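PDB 6HBE: copper-containing nitrite reductase from Thermus scotoductus, which probably reduces nitrite to nitric oxide with electrons delivered by cytochrome c, working as a copper-dependent homotrimer. Local coordinates for residues Gly151-Leu156 / Ala286-Glu291; Asp189-Val194 / Ile279-Lys284. One frame throughout, in Å; residues are numbered along the deposited sequence.

Contact 1 of 2, residues Gly151-Leu156 / Ala286-Glu291; sequences GPDLKL and APRIPE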
loop_
_atom_site.group_PDB
_atom_site.type_symbol
_atom_site.label_atom_id
_atom_site.label_comp_id
_atom_site.label_asym_id
_atom_site.label_seq_id
_atom_site.Cartn_x
_atom_site.Cartn_y
_atom_site.Cartn_z
ATOM N N GLY C 151 -39.713 3.116 0.154
ATOM C CA GLY C 151 -38.388 3.186 -0.435
ATOM C C GLY C 151 -37.612 4.395 0.033
ATOM O O GLY C 151 -38.138 5.232 0.775
ATOM N N PRO C 152 -36.336 4.490 -0.375
ATOM C CA PRO C 152 -35.484 5.569 0.113
ATOM C C PRO C 152 -36.019 6.941 -0.242
ATOM O O PRO C 152 -36.603 7.098 -1.310
ATOM C CB PRO C 152 -34.159 5.345 -0.631
ATOM C CG PRO C 152 -34.147 3.899 -0.997
ATOM C CD PRO C 152 -35.596 3.494 -1.174
ATOM N N ASP C 153 -35.795 7.919 0.624
ATOM C CA ASP C 153 -36.013 9.312 0.281
ATOM C C ASP C 153 -35.000 9.839 -0.737
ATOM O O ASP C 153 -35.344 10.671 -1.545
ATOM C CB ASP C 153 -36.018 10.177 1.551
ATOM C CG ASP C 153 -37.149 9.784 2.510
ATOM O OD1 ASP C 153 -38.315 9.794 2.079
ATOM O OD2 ASP C 153 -36.888 9.420 3.666
ATOM N N LEU C 154 -33.750 9.359 -0.700
ATOM C CA LEU C 154 -32.766 9.658 -1.747
ATOM C C LEU C 154 -31.780 8.469 -1.895
ATOM O O LEU C 154 -31.313 7.917 -0.892
ATOM C CB LEU C 154 -32.006 10.939 -1.407
ATOM C CG LEU C 154 -31.016 11.525 -2.413
ATOM C CD1 LEU C 154 -31.623 11.918 -3.767
ATOM C CD2 LEU C 154 -30.353 12.727 -1.781
ATOM N N LYS C 155 -31.510 8.090 -3.148
ATOM C CA LYS C 155 -30.462 7.109 -3.496
ATOM C C LYS C 155 -29.221 7.853 -3.965
ATOM O O LYS C 155 -29.317 8.787 -4.764
ATOM C CB LYS C 155 -30.956 6.173 -4.589
ATOM C CG LYS C 155 -32.087 5.253 -4.137
ATOM C CD LYS C 155 -32.577 4.411 -5.311
ATOM C CE LYS C 155 -33.514 3.293 -4.847
ATOM N NZ LYS C 155 -33.959 2.467 -6.000
ATOM N N LEU C 156 -28.056 7.407 -3.483
ATOM C CA LEU C 156 -26.775 8.003 -3.809
ATOM C C LEU C 156 -25.902 6.857 -4.355
ATOM O O LEU C 156 -25.712 5.861 -3.659
ATOM C CB LEU C 156 -26.128 8.585 -2.566
ATOM C CG LEU C 156 -26.904 9.666 -1.791
ATOM C CD1 LEU C 156 -26.083 10.100 -0.596
ATOM C CD2 LEU C 156 -27.204 10.877 -2.669
ATOM N N ALA C 286 -34.843 21.223 2.711
ATOM C CA ALA C 286 -34.046 20.888 1.525
ATOM C C ALA C 286 -34.936 20.298 0.427
ATOM O O ALA C 286 -35.747 19.391 0.690
ATOM C CB ALA C 286 -32.934 19.897 1.878
ATOM N N PRO C 287 -34.756 20.763 -0.826
ATOM C CA PRO C 287 -35.504 20.164 -1.918
ATOM C C PRO C 287 -35.056 18.747 -2.188
ATOM O O PRO C 287 -33.906 18.382 -1.891
ATOM C CB PRO C 287 -35.168 21.061 -3.105
ATOM C CG PRO C 287 -33.802 21.544 -2.800
ATOM C CD PRO C 287 -33.828 21.794 -1.310
ATOM N N ARG C 288 -35.972 17.938 -2.701
ATOM C CA ARG C 288 -35.615 16.633 -3.190
ATOM C C ARG C 288 -34.940 16.702 -4.581
ATOM O O ARG C 288 -35.600 16.902 -5.609
ATOM C CB ARG C 288 -36.835 15.743 -3.216
ATOM C CG ARG C 288 -36.498 14.284 -3.408
ATOM C CD ARG C 288 -35.657 13.754 -2.257
ATOM N NE ARG C 288 -36.341 13.861 -0.957
ATOM C CZ ARG C 288 -35.752 14.039 0.240
ATOM N NH1 ARG C 288 -34.425 14.214 0.357
ATOM N NH2 ARG C 288 -36.508 14.071 1.345
ATOM N N ILE C 289 -33.610 16.588 -4.602
ATOM C CA ILE C 289 -32.871 16.665 -5.862
ATOM C C ILE C 289 -32.933 15.339 -6.602
ATOM O O ILE C 289 -33.317 14.316 -6.018
ATOM C CB ILE C 289 -31.417 17.102 -5.661
ATOM C CG1 ILE C 289 -30.616 16.078 -4.814
ATOM C CG2 ILE C 289 -31.391 18.502 -5.070
ATOM C CD1 ILE C 289 -29.144 16.068 -5.192
ATOM N N PRO C 290 -32.570 15.348 -7.890
ATOM C CA PRO C 290 -32.478 14.054 -8.585
ATOM C C PRO C 290 -31.346 13.170 -8.014
ATOM O O PRO C 290 -30.360 13.697 -7.475
ATOM C CB PRO C 290 -32.154 14.443 -10.031
ATOM C CG PRO C 290 -32.318 15.927 -10.123
ATOM C CD PRO C 290 -32.154 16.474 -8.755
ATOM N N GLU C 291 -31.511 11.857 -8.131
ATOM C CA GLU C 291 -30.525 10.893 -7.628
ATOM C C GLU C 291 -29.098 11.186 -8.100
ATOM O O GLU C 291 -28.862 11.615 -9.236
ATOM C CB GLU C 291 -30.939 9.462 -7.952
ATOM C CG GLU C 291 -30.958 9.119 -9.421
ATOM C CD GLU C 291 -31.327 7.668 -9.709
ATOM O OE1 GLU C 291 -32.016 7.036 -8.886
ATOM O OE2 GLU C 291 -30.894 7.175 -10.771
#

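Contact 2 of 2, residues Asp189-Val194 / Ile279-Lys284; sequences DEPIPV and ILRAKK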
loop_
_atom_site.group_PDB
_atom_site.type_symbol
_atom_site.label_atom_id
_atom_site.label_comp_id
_atom_site.label_asym_id
_atom_site.label_seq_id
_atom_site.Cartn_x
_atom_site.Cartn_y
_atom_site.Cartn_z
ATOM N N ASP C 189 -17.357 21.056 -3.373
ATOM C CA ASP C 189 -17.689 22.168 -4.268
ATOM C C ASP C 189 -19.204 22.270 -4.491
ATOM O O ASP C 189 -19.733 23.384 -4.613
ATOM C CB ASP C 189 -17.016 22.025 -5.639
ATOM C CG ASP C 189 -15.489 22.143 -5.581
ATOM O OD1 ASP C 189 -14.937 22.672 -4.623
ATOM O OD2 ASP C 189 -14.847 21.674 -6.523
ATOM N N GLU C 190 -19.882 21.121 -4.561
ATOM C CA GLU C 190 -21.329 21.050 -4.731
ATOM C C GLU C 190 -21.918 20.055 -3.729
ATOM O O GLU C 190 -22.147 18.873 -4.066
ATOM C CB GLU C 190 -21.706 20.652 -6.174
ATOM C CG GLU C 190 -21.291 21.616 -7.268
ATOM C CD GLU C 190 -21.667 21.126 -8.674
ATOM O OE1 GLU C 190 -20.940 20.298 -9.282
ATOM O OE2 GLU C 190 -22.711 21.579 -9.199
ATOM N N PRO C 191 -22.180 20.512 -2.484
ATOM C CA PRO C 191 -22.717 19.590 -1.462
ATOM C C PRO C 191 -24.084 18.971 -1.812
ATOM O O PRO C 191 -24.884 19.596 -2.515
ATOM C CB PRO C 191 -22.788 20.455 -0.191
ATOM C CG PRO C 191 -21.841 21.591 -0.435
ATOM C CD PRO C 191 -21.872 21.843 -1.916
ATOM N N ILE C 192 -24.309 17.746 -1.375
ATOM C CA ILE C 192 -25.543 16.989 -1.675
ATOM C C ILE C 192 -26.680 17.330 -0.665
ATOM O O ILE C 192 -26.531 17.086 0.541
ATOM C CB ILE C 192 -25.261 15.480 -1.683
ATOM C CG1 ILE C 192 -24.279 15.106 -2.801
ATOM C CG2 ILE C 192 -26.557 14.671 -1.805
ATOM C CD1 ILE C 192 -23.660 13.720 -2.640
ATOM N N PRO C 193 -27.794 17.944 -1.127
ATOM C CA PRO C 193 -28.827 18.331 -0.144
ATOM C C PRO C 193 -29.601 17.123 0.379
ATOM O O PRO C 193 -30.020 16.292 -0.404
ATOM C CB PRO C 193 -29.772 19.268 -0.959
ATOM C CG PRO C 193 -28.943 19.730 -2.130
ATOM C CD PRO C 193 -28.076 18.528 -2.453
ATOM N N VAL C 194 -29.760 17.044 1.703
ATOM C CA VAL C 194 -30.570 16.027 2.375
ATOM C C VAL C 194 -31.360 16.704 3.505
ATOM O O VAL C 194 -31.092 17.843 3.848
ATOM C CB VAL C 194 -29.703 14.864 2.951
ATOM C CG1 VAL C 194 -28.860 14.195 1.838
ATOM C CG2 VAL C 194 -28.847 15.296 4.139
ATOM N N ILE C 279 -19.678 16.212 0.984
ATOM C CA ILE C 279 -20.569 16.732 2.056
ATOM C C ILE C 279 -22.033 16.400 1.746
ATOM O O ILE C 279 -22.492 16.695 0.639
ATOM C CB ILE C 279 -20.444 18.270 2.210
ATOM C CG1 ILE C 279 -19.057 18.648 2.707
ATOM C CG2 ILE C 279 -21.486 18.829 3.200
ATOM C CD1 ILE C 279 -18.698 20.122 2.597
ATOM N N LEU C 280 -22.739 15.789 2.711
ATOM C CA LEU C 280 -24.207 15.714 2.743
ATOM C C LEU C 280 -24.720 16.878 3.628
ATOM O O LEU C 280 -24.486 16.882 4.825
ATOM C CB LEU C 280 -24.657 14.374 3.329
ATOM C CG LEU C 280 -23.987 13.111 2.736
ATOM C CD1 LEU C 280 -24.519 11.853 3.375
ATOM C CD2 LEU C 280 -24.133 13.045 1.230
ATOM N N ARG C 281 -25.386 17.871 3.031
ATOM C CA ARG C 281 -25.779 19.090 3.752
ATOM C C ARG C 281 -27.237 18.990 4.168
ATOM O O ARG C 281 -28.142 19.144 3.337
ATOM C CB ARG C 281 -25.505 20.332 2.894
ATOM C CG ARG C 281 -25.798 21.678 3.593
ATOM C CD ARG C 281 -24.962 22.809 2.995
ATOM N NE ARG C 281 -23.558 22.747 3.408
ATOM C CZ ARG C 281 -22.558 23.481 2.890
ATOM N NH1 ARG C 281 -22.744 24.347 1.872
ATOM N NH2 ARG C 281 -21.328 23.363 3.401
ATOM N N ALA C 282 -27.457 18.724 5.463
ATOM C CA ALA C 282 -28.788 18.421 5.984
ATOM C C ALA C 282 -29.479 19.728 6.398
ATOM O O ALA C 282 -28.930 20.498 7.220
ATOM C CB ALA C 282 -28.709 17.448 7.156
ATOM N N LYS C 283 -30.631 19.996 5.777
ATOM C CA LYS C 283 -31.497 21.173 6.098
ATOM C C LYS C 283 -32.941 20.755 6.065
ATOM O O LYS C 283 -33.358 20.026 5.166
ATOM C CB LYS C 283 -31.332 22.295 5.080
ATOM C CG LYS C 283 -29.982 22.952 5.147
ATOM C CD LYS C 283 -29.881 24.143 4.212
ATOM C CE LYS C 283 -28.512 24.809 4.365
ATOM N NZ LYS C 283 -28.129 25.509 3.111
ATOM N N LYS C 284 -33.715 21.234 7.040
ATOM C CA LYS C 284 -35.148 20.894 7.158
ATOM C C LYS C 284 -35.936 21.200 5.892
ATOM O O LYS C 284 -36.820 20.443 5.508
ATOM C CB LYS C 284 -35.785 21.683 8.333
ATOM C CG LYS C 284 -35.371 21.217 9.727
ATOM C CD LYS C 284 -35.744 19.757 9.965
ATOM C CE LYS C 284 -35.892 19.356 11.436
ATOM N NZ LYS C 284 -34.637 19.528 12.225
#

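Contact 1 of 2, residues Gly151-Leu156 / Ala286-Glu291
R288 folds back over the main chain of D153: its CG sets out anti to the backbone N (chi1 -167°), and the chain then bends at both chi2 and chi3. That double bend lays R288 CD against D153 O at 3.2 Å and brings the guanidinium round so that the same oxygen lies over one of its faces. R288 NE is only 3.4 Å from D153 O, but the angle is too poor for a hydrogen bond. The D153 side chain comes over the flat group as well, with CB 3.9 Å from R288 NH2 and offset toward the rim. The charged ends stay apart, D153 OD1 being 4.7 Å from R288 NH2, and each group is held by other partners: D153 OD2 accepts from Y199 N and pairs with R150, while R288 NH1 makes a salt bridge to D198. With R288 cut back to an alanine, D198 would probably lose its salt-bridge mate and the D153 carbonyl the group that covers it.

The framework here is the second cupredoxin domain. L154 starts the strand 154-163 of one sheet of its beta-sandwich, and residues 286-291 belong to the long connection that leaves the strand 277-282 of the other. The runs 153-155 and 288-291 lie at about 23° to each other, and no hydrogen bond links the two segments. L154 meets the connection with one methyl: CD1 lies 3.7 Å from I289 O and also reaches CG1 of I289 and the CA of E291. On its own side of the contact, L154 packs against L200 of the neighbouring strand.

Further along, E291 CB touches the main chain of K155, 3.6 Å from K155 O. Their charged ends do not pair, with K155 NZ 5.7 Å from E291 OE1.

Contact 2 of 2, residues Asp189-Val194 / Ile279-Lys284
V194 O takes two contacts from residues 279-284: K283 N donates a hydrogen bond of 2.9 Å to it, and the CA of A282 adds a CH...O contact at 3.2 Å. I192 O repeats the scheme two residues back, taking R281 N at 2.9 Å with the CA of L280 beside it. The return bonds run from I192 N to I279 O and from V194 N to R281 O. The last is nearly straight at hydrogen (174°), yet its donor stands above the plane of the R281 carbonyl.

On one face of this ladder, I192 and L280 lie side by side, with I192 CD1 4.0 Å from L280 CD2. V194 holds CG2 between its backbone N and carbonyl carbon, which presses that methyl on A282, 3.7 Å from CB. Toward the face of P193 and R281, P191 CG sits over the R281 guanidinium, 3.7 Å from NH1 and offset toward the rim, while R281 NE is held by a salt bridge to D261 of the next strand.

P193 has no N-H to offer a further strand, which suits the place of 192-194 at the edge of its sheet. A short edge strand running parallel to the last strand of the domain, as here, belongs to the Greek-key beta-sandwich of the cupredoxin fold.

Contact 2 is nested along the chain inside the loop closed by contact 1, and their centres lie 11 Å apart. L156 CD2 meets I192 CG2 at 3.9 Å, joining strand 154-163 of one sheet to the edge strand of the other, and L154 CD2 lies 3.8 Å from P193 O. The connection 286-291 packs on the same edge, I289 CD1 reaching P193 CD at 3.8 Å. Contact 1 is remote from the metal sites. Contact 2 comes closer, with the side chain of I279 about 12 Å from a bound calcium ion and about 14 Å from a copper ion. Neither supplies a metal ligand, but D189 OD2 is hydrogen-bonded to NE2 of Q37, a calcium ligand.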